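UPF0749 protein MT1873 (Mycobacterium tuberculosis, PDB 3GMG) is of unknown function but is probably a membrane-associated member of the DUF881 (UPF0749) family, represented here by its C-terminal part. Local coordinates at residues G48-V53 / G88-L93; R62-E67 / P113-A118; A68-D73 / V146-Q151. One frame throughout, in Å; residues are numbered along the deposited sequence.

Contact 1 (G48-V53 / G88-L93); sequences GVAPEV and GVPGSL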
ATOM      1  N   GLY A  48      -6.513   5.878 -25.393  1.00 18.71           N
ATOM      2  CA  GLY A  48      -7.683   5.668 -24.559  1.00 18.80           C
ATOM      3  C   GLY A  48      -7.470   4.986 -23.222  1.00 19.20           C
ATOM      4  O   GLY A  48      -8.435   4.792 -22.502  1.00 19.34           O
ATOM      5  N   VAL A  49      -6.225   4.653 -22.859  1.00 18.31           N
ATOM      6  CA  VAL A  49      -5.993   3.874 -21.632  1.00 18.00           C
ATOM      7  C   VAL A  49      -5.902   4.821 -20.457  1.00 18.40           C
ATOM      8  O   VAL A  49      -4.967   5.620 -20.354  1.00 18.02           O
ATOM      9  CB  VAL A  49      -4.737   2.965 -21.735  1.00 17.46           C
ATOM     10  CG1 VAL A  49      -4.389   2.333 -20.365  1.00 18.84           C
ATOM     11  CG2 VAL A  49      -4.939   1.894 -22.786  1.00 17.12           C
ATOM     12  N   ALA A  50      -6.886   4.723 -19.566  1.00 18.20           N
ATOM     13  CA  ALA A  50      -6.984   5.595 -18.406  1.00 18.62           C
ATOM     14  C   ALA A  50      -6.201   5.058 -17.210  1.00 18.89           C
ATOM     15  O   ALA A  50      -5.811   3.878 -17.198  1.00 18.30           O
ATOM     16  CB  ALA A  50      -8.458   5.787 -18.014  1.00 19.10           C
ATOM     17  N   PRO A  51      -5.984   5.898 -16.188  1.00 19.66           N
ATOM     18  CA  PRO A  51      -5.298   5.457 -14.964  1.00 19.95           C
ATOM     19  C   PRO A  51      -5.831   4.147 -14.385  1.00 20.70           C
ATOM     20  O   PRO A  51      -5.043   3.327 -13.903  1.00 19.73           O
ATOM     21  CB  PRO A  51      -5.525   6.613 -13.990  1.00 21.02           C
ATOM     22  CG  PRO A  51      -5.731   7.798 -14.864  1.00 21.09           C
ATOM     23  CD  PRO A  51      -6.324   7.337 -16.136  1.00 19.63           C
ATOM     24  N   GLU A  52      -7.143   3.954 -14.448  1.00 20.81           N
ATOM     25  CA  GLU A  52      -7.793   2.792 -13.854  1.00 21.60           C
ATOM     26  C   GLU A  52      -7.258   1.498 -14.448  1.00 20.74           C
ATOM     27  O   GLU A  52      -7.097   0.490 -13.741  1.00 20.26           O
ATOM     28  CB  GLU A  52      -9.316   2.881 -14.076  1.00 22.28           C
ATOM     29  CG  GLU A  52     -10.033   3.911 -13.189  1.00 26.32           C
ATOM     30  CD  GLU A  52      -9.874   5.376 -13.618  1.00 30.26           C
ATOM     31  OE1 GLU A  52     -10.224   6.248 -12.789  1.00 35.76           O
ATOM     32  OE2 GLU A  52      -9.419   5.675 -14.750  1.00 29.27           O
ATOM     33  N   VAL A  53      -7.004   1.514 -15.748  1.00 19.05           N
ATOM     34  CA  VAL A  53      -6.497   0.340 -16.443  1.00 18.99           C
ATOM     35  C   VAL A  53      -5.077   0.022 -15.968  1.00 17.50           C
ATOM     36  O   VAL A  53      -4.747  -1.141 -15.742  1.00 17.25           O
ATOM     37  CB  VAL A  53      -6.504   0.517 -17.968  1.00 19.36           C
ATOM     38  CG1 VAL A  53      -5.908  -0.690 -18.660  1.00 21.39           C
ATOM     39  CG2 VAL A  53      -7.932   0.769 -18.463  1.00 21.11           C
ATOM     40  N   GLY A  88      -4.216  11.023 -13.934  1.00 23.35           N
ATOM     41  CA  GLY A  88      -4.060  11.594 -15.246  1.00 23.28           C
ATOM     42  C   GLY A  88      -5.134  11.170 -16.212  1.00 23.09           C
ATOM     43  O   GLY A  88      -6.260  10.869 -15.823  1.00 23.76           O
ATOM     44  N   VAL A  89      -4.771  11.136 -17.484  1.00 23.02           N
ATOM     45  CA  VAL A  89      -5.716  10.894 -18.561  1.00 22.95           C
ATOM     46  C   VAL A  89      -5.056  10.015 -19.615  1.00 22.43           C
ATOM     47  O   VAL A  89      -3.832   9.872 -19.614  1.00 21.23           O
ATOM     48  CB  VAL A  89      -6.162  12.228 -19.211  1.00 23.27           C
ATOM     49  CG1 VAL A  89      -6.993  13.058 -18.221  1.00 24.51           C
ATOM     50  CG2 VAL A  89      -4.951  13.037 -19.715  1.00 22.63           C
ATOM     51  N   PRO A  90      -5.846   9.418 -20.519  1.00 22.05           N
ATOM     52  CA  PRO A  90      -5.224   8.707 -21.627  1.00 21.81           C
ATOM     53  C   PRO A  90      -4.160   9.550 -22.336  1.00 21.65           C
ATOM     54  O   PRO A  90      -4.366  10.756 -22.584  1.00 21.83           O
ATOM     55  CB  PRO A  90      -6.400   8.383 -22.535  1.00 22.21           C
ATOM     56  CG  PRO A  90      -7.561   8.245 -21.589  1.00 22.05           C
ATOM     57  CD  PRO A  90      -7.310   9.235 -20.483  1.00 22.56           C
ATOM     58  N   GLY A  91      -3.014   8.935 -22.615  1.00 21.05           N
ATOM     59  CA  GLY A  91      -1.877   9.613 -23.236  1.00 20.99           C
ATOM     60  C   GLY A  91      -0.920  10.308 -22.278  1.00 21.04           C
ATOM     61  O   GLY A  91       0.197  10.652 -22.670  1.00 21.09           O
ATOM     62  N   SER A  92      -1.331  10.507 -21.027  1.00 20.72           N
ATOM     63  CA  SER A  92      -0.518  11.216 -20.045  1.00 21.13           C
ATOM     64  C   SER A  92      -0.871  10.741 -18.629  1.00 21.08           C
ATOM     65  O   SER A  92      -1.676  11.349 -17.919  1.00 21.17           O
ATOM     66  CB  SER A  92      -0.694  12.748 -20.207  1.00 21.19           C
ATOM     67  OG  SER A  92       0.081  13.451 -19.250  1.00 25.16           O
ATOM     68  N   LEU A  93      -0.276   9.613 -18.234  1.00 20.67           N
ATOM     69  CA  LEU A  93      -0.502   9.015 -16.924  1.00 20.42           C
ATOM     70  C   LEU A  93       0.627   9.401 -15.975  1.00 20.89           C
ATOM     71  O   LEU A  93       1.805   9.173 -16.291  1.00 22.35           O
ATOM     72  CB  LEU A  93      -0.540   7.488 -17.047  1.00 20.06           C
ATOM     73  CG  LEU A  93      -1.604   6.876 -17.950  1.00 19.81           C
ATOM     74  CD1 LEU A  93      -1.511   5.359 -17.911  1.00 19.01           C
ATOM     75  CD2 LEU A  93      -3.007   7.299 -17.556  1.00 19.43           C
TER
HETATM   76  O   HOH W   1      -2.714   6.113 -21.972  1.00 16.79           O
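Gly-48 lies against the ring of Pro-90: its CA is 3.6 Å from Pro-90 CB, while CG of the same ring rests over the Gly-48 carbonyl group, so that the ring packs directly on the peptide backbone. Its N and that of Val-49 are both held by the carboxylate of Asp-44. Val-49 then contributes its carbonyl rather than its isopropyl group. Val-49 O receives the CA-H of Pro-90 at 3.3 Å, with an angle of 147° at the hydrogen, and accepts a hydrogen bond from water 1 at 2.8 Å. That water accepts from Gly-91 N at 2.9 Å, so it bridges the segments where no direct hydrogen bond forms. The second segment is built on a type II beta turn from Val-89 to Ser-92, closed by paired backbone bonds between those two residues and leading into strand 92-95. Pro-90 and Gly-91 fill its two corners, where the fixed phi of proline and the positive phi of glycine fit. Ala-50, the N-cap residue of helix 51-63, turns its small CB away from the turn and touches the Pro-90 ring only loosely. Pro-51 begins the helix, a place that suits a ring lacking an N-H, since first-turn amides have no helical acceptor. Its CG sits 3.3 Å from Gly-88 O, and its CD lies 3.6 Å from Leu-93 CD2. Leu-93, with CG anti to its own carbonyl carbon (chi1 -60°), extends the CD2 branch to the Pro-51 ring, and the two side chains pass at a slant.

Contact 2 (R62-E67 / P113-A118); sequences RAAGAE and PTLAAA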
ATOM      1  N   ARG A  62       0.252  -8.158  -9.020  1.00 16.69           N
ATOM      2  CA  ARG A  62       0.388  -8.428  -7.584  1.00 18.07           C
ATOM      3  C   ARG A  62      -0.379  -9.668  -7.189  1.00 18.15           C
ATOM      4  O   ARG A  62       0.145 -10.504  -6.429  1.00 19.63           O
ATOM      5  CB  ARG A  62      -0.123  -7.262  -6.773  1.00 18.76           C
ATOM      6  CG  ARG A  62       0.750  -6.092  -6.803  1.00 20.97           C
ATOM      7  CD  ARG A  62       0.064  -4.955  -6.098  1.00 23.48           C
ATOM      8  NE  ARG A  62       0.944  -3.820  -5.903  1.00 24.32           N
ATOM      9  CZ  ARG A  62       0.544  -2.562  -5.759  1.00 24.55           C
ATOM     10  NH1 ARG A  62      -0.744  -2.242  -5.809  1.00 27.04           N
ATOM     11  NH2 ARG A  62       1.447  -1.612  -5.581  1.00 25.25           N
ATOM     12  N   ALA A  63      -1.605  -9.810  -7.701  1.00 17.98           N
ATOM     13  CA  ALA A  63      -2.433 -10.990  -7.406  1.00 18.28           C
ATOM     14  C   ALA A  63      -1.643 -12.247  -7.736  1.00 18.22           C
ATOM     15  O   ALA A  63      -1.519 -13.137  -6.890  1.00 19.64           O
ATOM     16  CB  ALA A  63      -3.781 -10.958  -8.166  1.00 18.11           C
ATOM     17  N   ALA A  64      -1.008 -12.253  -8.921  1.00 16.89           N
ATOM     18  CA  ALA A  64      -0.299 -13.390  -9.471  1.00 16.52           C
ATOM     19  C   ALA A  64       1.081 -13.625  -8.854  1.00 15.37           C
ATOM     20  O   ALA A  64       1.841 -14.465  -9.355  1.00 16.58           O
ATOM     21  CB  ALA A  64      -0.142 -13.203 -10.999  1.00 17.00           C
ATOM     22  N   GLY A  65       1.424 -12.855  -7.827  1.00 15.17           N
ATOM     23  CA  GLY A  65       2.612 -13.077  -7.038  1.00 14.84           C
ATOM     24  C   GLY A  65       3.839 -12.291  -7.474  1.00 14.47           C
ATOM     25  O   GLY A  65       4.951 -12.625  -7.099  1.00 15.54           O
ATOM     26  N   ALA A  66       3.651 -11.233  -8.256  1.00 13.78           N
ATOM     27  CA  ALA A  66       4.770 -10.391  -8.613  1.00 13.11           C
ATOM     28  C   ALA A  66       5.520  -9.865  -7.417  1.00 13.40           C
ATOM     29  O   ALA A  66       4.910  -9.338  -6.473  1.00 14.40           O
ATOM     30  CB  ALA A  66       4.321  -9.212  -9.501  1.00 13.23           C
ATOM     31  N   GLU A  67       6.836  -9.986  -7.447  1.00 13.11           N
ATOM     32  CA  GLU A  67       7.712  -9.563  -6.347  1.00 12.76           C
ATOM     33  C   GLU A  67       8.438  -8.241  -6.589  1.00 13.11           C
ATOM     34  O   GLU A  67       9.042  -7.666  -5.673  1.00 14.61           O
ATOM     35  CB  GLU A  67       8.711 -10.690  -6.031  1.00 13.49           C
ATOM     36  CG  GLU A  67       7.970 -11.953  -5.597  1.00 14.33           C
ATOM     37  CD  GLU A  67       8.866 -13.140  -5.310  1.00 15.72           C
ATOM     38  OE1 GLU A  67      10.061 -13.077  -5.646  1.00 15.99           O
ATOM     39  OE2 GLU A  67       8.364 -14.133  -4.709  1.00 17.24           O
ATOM     40  N   PRO A 113       4.448 -18.110 -16.198  1.00 13.32           N
ATOM     41  CA  PRO A 113       3.131 -18.568 -16.613  1.00 14.13           C
ATOM     42  C   PRO A 113       1.959 -18.021 -15.756  1.00 14.19           C
ATOM     43  O   PRO A 113       0.862 -17.788 -16.293  1.00 15.26           O
ATOM     44  CB  PRO A 113       3.253 -20.097 -16.486  1.00 15.00           C
ATOM     45  CG  PRO A 113       4.701 -20.356 -16.643  1.00 13.86           C
ATOM     46  CD  PRO A 113       5.376 -19.233 -15.962  1.00 14.09           C
ATOM     47  N   THR A 114       2.182 -17.809 -14.460  1.00 13.98           N
ATOM     48  CA  THR A 114       1.131 -17.286 -13.584  1.00 14.18           C
ATOM     49  C   THR A 114       0.861 -15.818 -13.898  1.00 12.87           C
ATOM     50  O   THR A 114      -0.291 -15.397 -13.972  1.00 13.04           O
ATOM     51  CB  THR A 114       1.491 -17.425 -12.105  1.00 14.97           C
ATOM     52  OG1 THR A 114       1.891 -18.782 -11.846  1.00 17.82           O
ATOM     53  CG2 THR A 114       0.318 -17.062 -11.217  1.00 15.94           C
ATOM     54  N   LEU A 115       1.940 -15.045 -14.062  1.00 12.15           N
ATOM     55  CA  LEU A 115       1.790 -13.632 -14.432  1.00 11.65           C
ATOM     56  C   LEU A 115       1.098 -13.514 -15.776  1.00 11.94           C
ATOM     57  O   LEU A 115       0.224 -12.685 -15.931  1.00 11.92           O
ATOM     58  CB  LEU A 115       3.169 -12.952 -14.487  1.00 11.10           C
ATOM     59  CG  LEU A 115       3.920 -12.903 -13.152  1.00 12.32           C
ATOM     60  CD1 LEU A 115       5.378 -12.466 -13.333  1.00 13.68           C
ATOM     61  CD2 LEU A 115       3.232 -12.009 -12.146  1.00 15.60           C
ATOM     62  N   ALA A 116       1.461 -14.346 -16.750  1.00 12.11           N
ATOM     63  CA  ALA A 116       0.795 -14.316 -18.047  1.00 13.48           C
ATOM     64  C   ALA A 116      -0.669 -14.700 -17.945  1.00 13.99           C
ATOM     65  O   ALA A 116      -1.519 -14.085 -18.580  1.00 14.24           O
ATOM     66  CB  ALA A 116       1.516 -15.208 -19.047  1.00 14.08           C
ATOM     67  N   ALA A 117      -0.968 -15.723 -17.145  1.00 13.48           N
ATOM     68  CA  ALA A 117      -2.363 -16.140 -16.935  1.00 14.36           C
ATOM     69  C   ALA A 117      -3.206 -14.996 -16.393  1.00 14.33           C
ATOM     70  O   ALA A 117      -4.333 -14.783 -16.864  1.00 16.14           O
ATOM     71  CB  ALA A 117      -2.441 -17.349 -15.993  1.00 14.39           C
ATOM     72  N   ALA A 118      -2.664 -14.244 -15.434  1.00 13.89           N
ATOM     73  CA  ALA A 118      -3.381 -13.113 -14.862  1.00 13.58           C
ATOM     74  C   ALA A 118      -3.741 -12.120 -15.943  1.00 13.76           C
ATOM     75  O   ALA A 118      -4.854 -11.596 -15.980  1.00 13.87           O
ATOM     76  CB  ALA A 118      -2.582 -12.436 -13.747  1.00 14.32           C
TER
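Ala-64 CB projects toward helix 112-119 and overlaps Ala-118 CB at 3.8 Å, methyl against methyl. The same carbon also lies 3.8 Å from Leu-115 CD2 and 3.7 Å from the backbone oxygen Thr-114 O, so one small side chain is packed against three points, at Thr-114, Leu-115 and Ala-118, on one side of the helix. The backbones come close, Ala-64 CA lying 5.4 Å from Leu-115 CA, which suits an alanine at 64 and at 118. Leu-115 does not aim its CB at the loop, but its CD2 end comes nearer and reaches Ala-66 CB at 4.0 Å. Ala-64 is the first residue to leave the helical conformation at the end of helix 51-63, and the chain there forms a Schellman motif: Gly-65, with phi 94°, is the C-prime residue, Gly-65 N bonds to Arg-62 O and Ala-66 N to Leu-61 O. Glycine accepts this positive phi readily. The methyls of Ala-64 and Ala-66, one before and one after this glycine, both touch Leu-115 CD2, and the leucine also touches Leu-61. At the outer margin Thr-114 puts its methyl, CG2, 3.5 Å from Ala-64 O. That branch stands anti to the backbone N, which leaves OG1 on another side, hydrogen-bonded to Asp-111; the threonine thus serves both an apolar and a polar neighbour.

Contact 3 (A68-D73 / V146-Q151); sequences AIQIND and VTALRQ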
ATOM      1  N   ALA A  68       8.415  -7.762  -7.842  1.00 12.20           N
ATOM      2  CA  ALA A  68       8.943  -6.472  -8.196  1.00 12.06           C
ATOM      3  C   ALA A  68       8.242  -6.084  -9.478  1.00 11.49           C
ATOM      4  O   ALA A  68       7.989  -6.933 -10.328  1.00 11.71           O
ATOM      5  CB  ALA A  68      10.474  -6.524  -8.396  1.00 12.87           C
ATOM      6  N   ILE A  69       7.894  -4.800  -9.601  1.00 10.99           N
ATOM      7  CA  ILE A  69       7.211  -4.271 -10.781  1.00 10.86           C
ATOM      8  C   ILE A  69       7.808  -2.919 -11.127  1.00 11.06           C
ATOM      9  O   ILE A  69       8.042  -2.086 -10.243  1.00 11.07           O
ATOM     10  CB  ILE A  69       5.678  -4.123 -10.562  1.00 11.18           C
ATOM     11  CG1 ILE A  69       5.055  -5.469 -10.183  1.00 11.74           C
ATOM     12  CG2 ILE A  69       4.969  -3.582 -11.824  1.00 12.64           C
ATOM     13  CD1 ILE A  69       3.574  -5.350  -9.772  1.00 14.05           C
ATOM     14  N   GLN A  70       8.055  -2.707 -12.418  1.00 11.08           N
ATOM     15  CA  GLN A  70       8.525  -1.426 -12.928  1.00 11.40           C
ATOM     16  C   GLN A  70       7.672  -1.029 -14.115  1.00 11.59           C
ATOM     17  O   GLN A  70       7.370  -1.845 -14.968  1.00 10.99           O
ATOM     18  CB  GLN A  70       9.977  -1.575 -13.366  1.00 11.98           C
ATOM     19  CG  GLN A  70      10.635  -0.327 -13.897  1.00 13.33           C
ATOM     20  CD  GLN A  70      12.116  -0.511 -14.083  1.00 13.76           C
ATOM     21  OE1 GLN A  70      12.825  -1.032 -13.209  1.00 13.49           O
ATOM     22  NE2 GLN A  70      12.615  -0.037 -15.213  1.00 17.40           N
ATOM     23  N   ILE A  71       7.274   0.242 -14.176  1.00 11.40           N
ATOM     24  CA  ILE A  71       6.516   0.764 -15.321  1.00 11.91           C
ATOM     25  C   ILE A  71       7.408   1.732 -16.088  1.00 12.67           C
ATOM     26  O   ILE A  71       7.921   2.668 -15.496  1.00 12.16           O
ATOM     27  CB  ILE A  71       5.238   1.469 -14.863  1.00 12.55           C
ATOM     28  CG1 ILE A  71       4.355   0.482 -14.093  1.00 15.19           C
ATOM     29  CG2 ILE A  71       4.474   2.045 -16.063  1.00 13.02           C
ATOM     30  CD1 ILE A  71       3.168   1.112 -13.406  1.00 17.58           C
ATOM     31  N   ASN A  72       7.598   1.477 -17.379  1.00 12.98           N
ATOM     32  CA  ASN A  72       8.434   2.306 -18.257  1.00 14.06           C
ATOM     33  C   ASN A  72       7.587   2.952 -19.341  1.00 14.11           C
ATOM     34  O   ASN A  72       6.579   2.395 -19.789  1.00 13.51           O
ATOM     35  CB  ASN A  72       9.468   1.455 -18.986  1.00 14.97           C
ATOM     36  CG  ASN A  72      10.553   0.864 -18.075  1.00 16.64           C
ATOM     37  OD1 ASN A  72      10.810   1.361 -17.006  1.00 17.65           O
ATOM     38  ND2 ASN A  72      11.245  -0.169 -18.563  1.00 20.44           N
ATOM     39  N   ASP A  73       8.041   4.107 -19.818  1.00 14.33           N
ATOM     40  CA  ASP A  73       7.679   4.556 -21.173  1.00 15.03           C
ATOM     41  C   ASP A  73       8.979   4.744 -21.940  1.00 15.54           C
ATOM     42  O   ASP A  73      10.012   4.233 -21.514  1.00 15.20           O
ATOM     43  CB  ASP A  73       6.730   5.763 -21.185  1.00 15.28           C
ATOM     44  CG  ASP A  73       7.397   7.088 -20.852  1.00 16.51           C
ATOM     45  OD1 ASP A  73       8.578   7.149 -20.431  1.00 15.66           O
ATOM     46  OD2 ASP A  73       6.699   8.120 -21.015  1.00 19.49           O
ATOM     47  N   VAL A 146      14.581  -5.417 -12.928  1.00 12.28           N
ATOM     48  CA  VAL A 146      13.869  -4.271 -12.392  1.00 13.13           C
ATOM     49  C   VAL A 146      14.903  -3.417 -11.693  1.00 13.97           C
ATOM     50  O   VAL A 146      15.346  -3.748 -10.590  1.00 14.79           O
ATOM     51  CB  VAL A 146      12.739  -4.705 -11.425  1.00 12.13           C
ATOM     52  CG1 VAL A 146      12.194  -3.494 -10.649  1.00 12.99           C
ATOM     53  CG2 VAL A 146      11.630  -5.402 -12.216  1.00 13.12           C
ATOM     54  N   THR A 147      15.316  -2.334 -12.328  1.00 14.76           N
ATOM     55  CA  THR A 147      16.441  -1.555 -11.824  1.00 16.18           C
ATOM     56  C   THR A 147      16.045  -0.190 -11.273  1.00 15.85           C
ATOM     57  O   THR A 147      16.855   0.452 -10.593  1.00 17.69           O
ATOM     58  CB  THR A 147      17.522  -1.361 -12.930  1.00 16.96           C
ATOM     59  OG1 THR A 147      16.954  -0.645 -14.025  1.00 19.47           O
ATOM     60  CG2 THR A 147      18.049  -2.696 -13.413  1.00 17.55           C
ATOM     61  N   ALA A 148      14.826   0.271 -11.568  1.00 15.09           N
ATOM     62  CA  ALA A 148      14.346   1.521 -11.014  1.00 15.22           C
ATOM     63  C   ALA A 148      14.215   1.387  -9.505  1.00 15.90           C
ATOM     64  O   ALA A 148      13.862   0.331  -9.019  1.00 14.46           O
ATOM     65  CB  ALA A 148      12.986   1.897 -11.642  1.00 15.30           C
ATOM     66  N   LEU A 149      14.464   2.481  -8.784  1.00 17.31           N
ATOM     67  CA  LEU A 149      14.396   2.509  -7.334  1.00 18.24           C
ATOM     68  C   LEU A 149      13.314   3.464  -6.856  1.00 19.30           C
ATOM     69  O   LEU A 149      13.001   4.454  -7.516  1.00 19.51           O
ATOM     70  CB  LEU A 149      15.746   2.944  -6.746  1.00 18.96           C
ATOM     71  CG  LEU A 149      16.974   2.175  -7.230  1.00 19.31           C
ATOM     72  CD1 LEU A 149      18.227   2.743  -6.554  1.00 21.52           C
ATOM     73  CD2 LEU A 149      16.855   0.667  -6.993  1.00 19.60           C
ATOM     74  N   ARG A 150      12.740   3.163  -5.694  1.00 20.90           N
ATOM     75  CA  ARG A 150      11.772   4.070  -5.091  1.00 23.18           C
ATOM     76  C   ARG A 150      12.469   5.209  -4.373  1.00 25.35           C
ATOM     77  O   ARG A 150      13.570   5.036  -3.850  1.00 25.69           O
ATOM     78  CB  ARG A 150      10.877   3.323  -4.120  1.00 23.61           C
ATOM     79  CG  ARG A 150      10.012   2.306  -4.809  1.00 24.45           C
ATOM     80  CD  ARG A 150       8.742   2.099  -4.048  1.00 26.39           C
ATOM     81  NE  ARG A 150       7.749   3.119  -4.380  1.00 26.70           N
ATOM     82  CZ  ARG A 150       6.766   3.509  -3.579  1.00 27.89           C
ATOM     83  NH1 ARG A 150       6.645   2.997  -2.350  1.00 28.48           N
ATOM     84  NH2 ARG A 150       5.914   4.439  -4.002  1.00 26.47           N
ATOM     85  N   GLN A 151      11.797   6.361  -4.364  1.00 27.71           N
ATOM     86  CA  GLN A 151      12.303   7.585  -3.769  1.00 29.89           C
ATOM     87  C   GLN A 151      11.401   7.983  -2.592  1.00 30.43           C
ATOM     88  O   GLN A 151      10.351   8.586  -2.799  1.00 31.33           O
ATOM     89  CB  GLN A 151      12.330   8.694  -4.828  1.00 30.56           C
ATOM     90  CG  GLN A 151      13.201   8.377  -6.050  1.00 33.53           C
ATOM     91  CD  GLN A 151      14.664   8.125  -5.688  1.00 36.82           C
ATOM     92  OE1 GLN A 151      15.265   7.138  -6.121  1.00 40.50           O
ATOM     93  NE2 GLN A 151      15.240   9.023  -4.891  1.00 39.82           N
TER
HETATM   94  O   HOH W   2      15.030  -2.249 -15.539  1.00 18.38           O
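Gln-70 OE1 and the backbone around Ala-148 form the close-packed part of this contact. Ala-148 N donates to OE1 over 2.9 Å in a nearly straight bond (168°), coming from above the carbonyl plane, and Thr-147 N, also 2.9 Å from OE1, adds a weak, bent one. On the face from which Ala-148 N comes, Ala-148 CB also lies over the amide, 3.5 Å from Gln-70 CD; a methyl is small enough to rest there while the N-H reaches OE1. Val-146 CG1 comes from the other side of the amide plane, 3.6 Å from OE1. The glutamine gets there by extension, CG anti to the backbone N (chi1 -179°) and the chain straight beyond it. It springs from strand 68-72 of the five-stranded antiparallel sheet, on the face opposite helix 51-63, whereas Ile-69 and Ile-71 touch the helix. Segment 146-151 leaves strand 143-146 as an irregular chain, and the long side chain brings one carbonyl oxygen to two of its successive N-H groups. Gln-70 NE2 donates in plane to Asn-72 OD1 at 2.9 Å and 172°, setting the amide's rotation; Ser-77 OG hydrogen-bonds the same OD1. Ala-68 CB meets Val-146 CG2 more loosely, at 4.1 Å. Toward solvent the contact thins out at Thr-147, whose CB points away; its OG1 hydrogen-bonds water 2, and Gln-70 NE2 makes a weak bond to that water.

The three contacts follow helix 51-63 and the strand after it. Contact 1 lies at the start of the helix and contact 2 at its end, their centres 22 Å apart and their nearest atoms about 10 Å apart. Contact 3 takes up the chain where contact 2 leaves it, since residue 68 follows residue 67; their centres are about 17 Å apart, yet they touch where Arg-62 CG packs on Ile-69 CD1 at 4.2 Å. Contacts 1 and 3, with centres 19 Å apart, do not touch. Each pairs this helix-strand unit with a later part of the chain. No active site or ligand has been assigned to this protein, so the contacts can be related only through the fold.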